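Local coordinates for glycerol uptake operon antiterminator-related protein (PDB 1VKF) that is of uncertain function but, as a TIM-barrel relative of the glycerol-3-phosphate responsive antiterminators, may regulate transcription of glycerol uptake genes, at residues G16-L21 / A173-S178. Sequence-based numbering, arbitrary orientation.
Sequences GIIAAL and AISTSS
With chi1 at -60°, I17 holds CG2 anti to its own backbone N, where it meets CG2 of T176 at 3.8 Å; CG1 sits beside that N, and a bend at chi2 (-62°) lays CD1 against CB of I174. On the opposite face of the sheet I18 carries CD1 out to CB of A173, 3.7 Å away. S175 turns OG away from its backbone N, beside the carbonyl carbon (chi1 171°), and A20 points its CB across at the other strand, 3.5 Å from S175 OG. Between these two layers the parallel strands run in register, joined by four backbone hydrogen bonds from I174 N to G16 O through A20 N to T176 O. The last reaches its carbonyl from well above the plane, and W182 NE1 also donates to T176 O. A20 O, buried without a polar partner, meets CB of S177 at 3.1 Å. This pairing joins the first and last barrel strands, closing the TIM barrel. Beyond it, T176 OG1 accepts from S178 N, an ST turn leading into helix 179-182. S175 OG and S177 OG both hydrogen-bond a citrate, probably from the crystallisation liquor, which may mark a pocket for an anionic ligand, possibly a phosphate as in many TIM barrels.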
ATOM      1  N   GLY A  16      -5.107  -9.593   6.729  1.00 10.75           N
ATOM      2  CA  GLY A  16      -6.182  -8.870   7.395  1.00 12.82           C
ATOM      3  C   GLY A  16      -6.254  -7.410   7.068  1.00 10.46           C
ATOM      4  O   GLY A  16      -6.052  -7.005   5.920  1.00 11.49           O
ATOM      5  N   ILE A  17      -6.597  -6.594   8.061  1.00  8.45           N
ATOM      6  CA  ILE A  17      -6.779  -5.198   7.833  1.00  8.15           C
ATOM      7  C   ILE A  17      -5.448  -4.447   8.062  1.00  9.61           C
ATOM      8  O   ILE A  17      -4.757  -4.680   9.046  1.00 10.44           O
ATOM      9  CB  ILE A  17      -7.860  -4.689   8.774  1.00  8.38           C
ATOM     10  CG1 ILE A  17      -9.174  -5.438   8.500  1.00 10.21           C
ATOM     11  CG2 ILE A  17      -8.024  -3.209   8.649  1.00 10.66           C
ATOM     12  CD1 ILE A  17      -9.714  -5.244   7.135  1.00 15.16           C
ATOM     13  N   ILE A  18      -5.113  -3.621   7.096  1.00  7.33           N
ATOM     14  CA  ILE A  18      -3.988  -2.663   7.114  1.00  6.38           C
ATOM     15  C   ILE A  18      -4.557  -1.266   7.351  1.00  7.13           C
ATOM     16  O   ILE A  18      -5.572  -0.870   6.748  1.00  8.98           O
ATOM     17  CB  ILE A  18      -3.222  -2.710   5.756  1.00  9.40           C
ATOM     18  CG1 ILE A  18      -2.524  -4.015   5.650  1.00 10.19           C
ATOM     19  CG2 ILE A  18      -2.259  -1.522   5.621  1.00  7.41           C
ATOM     20  CD1 ILE A  18      -1.986  -4.346   4.256  1.00  9.92           C
ATOM     21  N   ALA A  19      -3.933  -0.509   8.235  1.00  7.75           N
ATOM     22  CA  ALA A  19      -4.424   0.817   8.575  1.00  6.23           C
ATOM     23  C   ALA A  19      -3.877   1.833   7.589  1.00  8.83           C
ATOM     24  O   ALA A  19      -2.690   2.094   7.585  1.00 13.74           O
ATOM     25  CB  ALA A  19      -4.025   1.211   9.999  1.00 10.11           C
ATOM     26  N   ALA A  20      -4.785   2.458   6.860  1.00  9.54           N
ATOM     27  CA  ALA A  20      -4.469   3.585   5.967  1.00  9.08           C
ATOM     28  C   ALA A  20      -4.665   4.901   6.745  1.00 10.96           C
ATOM     29  O   ALA A  20      -5.741   5.149   7.362  1.00 11.52           O
ATOM     30  CB  ALA A  20      -5.372   3.550   4.745  1.00  9.31           C
ATOM     31  N   LEU A  21      -3.648   5.756   6.661  1.00  8.39           N
ATOM     32  CA  LEU A  21      -3.668   7.035   7.310  1.00 10.03           C
ATOM     33  C   LEU A  21      -3.578   8.147   6.284  1.00 13.86           C
ATOM     34  O   LEU A  21      -2.665   8.180   5.463  1.00 11.68           O
ATOM     35  CB  LEU A  21      -2.508   7.167   8.293  1.00  9.85           C
ATOM     36  CG  LEU A  21      -2.650   6.329   9.575  1.00 18.24           C
ATOM     37  CD1 LEU A  21      -1.533   6.730  10.487  1.00 22.56           C
ATOM     38  CD2 LEU A  21      -4.007   6.492  10.233  1.00 25.94           C
ATOM     39  N   ALA A 173      -5.038  -9.108   2.200  1.00  8.74           N
ATOM     40  CA  ALA A 173      -5.296  -7.973   3.091  1.00  9.73           C
ATOM     41  C   ALA A 173      -6.121  -6.886   2.443  1.00 10.59           C
ATOM     42  O   ALA A 173      -6.282  -6.847   1.250  1.00 11.25           O
ATOM     43  CB  ALA A 173      -3.961  -7.413   3.531  1.00  9.59           C
ATOM     44  N   ILE A 174      -6.636  -5.978   3.257  1.00  8.59           N
ATOM     45  CA  ILE A 174      -7.293  -4.768   2.802  1.00  9.15           C
ATOM     46  C   ILE A 174      -6.718  -3.552   3.520  1.00 10.40           C
ATOM     47  O   ILE A 174      -6.628  -3.556   4.734  1.00  9.20           O
ATOM     48  CB  ILE A 174      -8.809  -4.801   3.176  1.00  8.65           C
ATOM     49  CG1 ILE A 174      -9.534  -5.943   2.468  1.00 10.06           C
ATOM     50  CG2 ILE A 174      -9.446  -3.468   2.882  1.00 12.17           C
ATOM     51  CD1 ILE A 174     -10.940  -6.205   3.006  1.00  9.90           C
ATOM     52  N   SER A 175      -6.354  -2.530   2.766  1.00  7.55           N
ATOM     53  CA  SER A 175      -5.927  -1.275   3.281  1.00  9.26           C
ATOM     54  C   SER A 175      -7.135  -0.365   3.380  1.00  8.64           C
ATOM     55  O   SER A 175      -7.834  -0.124   2.407  1.00 11.42           O
ATOM     56  CB  SER A 175      -4.847  -0.623   2.408  1.00 10.45           C
ATOM     57  OG  SER A 175      -4.622   0.729   2.870  1.00 14.74           O
ATOM     58  N   THR A 176      -7.384   0.184   4.569  1.00  8.59           N
ATOM     59  CA  THR A 176      -8.533   1.083   4.796  1.00  7.48           C
ATOM     60  C   THR A 176      -8.289   2.030   5.946  1.00  8.14           C
ATOM     61  O   THR A 176      -7.544   1.697   6.888  1.00  9.74           O
ATOM     62  CB  THR A 176      -9.802   0.226   5.136  1.00 10.89           C
ATOM     63  OG1 THR A 176     -10.927   1.063   5.478  1.00 10.29           O
ATOM     64  CG2 THR A 176      -9.549  -0.680   6.335  1.00 11.73           C
ATOM     65  N   SER A 177      -8.902   3.207   5.876  1.00  8.68           N
ATOM     66  CA  SER A 177      -8.822   4.211   6.982  1.00 12.20           C
ATOM     67  C   SER A 177     -10.010   4.085   7.952  1.00 11.93           C
ATOM     68  O   SER A 177     -10.131   4.860   8.929  1.00 12.75           O
ATOM     69  CB  SER A 177      -8.707   5.651   6.460  1.00 14.53           C
ATOM     70  OG  SER A 177      -9.915   6.082   5.842  1.00 14.34           O
ATOM     71  N   SER A 178     -10.870   3.101   7.732  1.00 11.71           N
ATOM     72  CA  SER A 178     -12.054   2.905   8.593  1.00 12.00           C
ATOM     73  C   SER A 178     -11.724   2.271   9.947  1.00  9.71           C
ATOM     74  O   SER A 178     -11.300   1.128  10.044  1.00 12.49           O
ATOM     75  CB  SER A 178     -13.117   2.067   7.855  1.00 15.42           C
ATOM     76  OG  SER A 178     -14.099   1.595   8.766  1.00 12.19           O
TER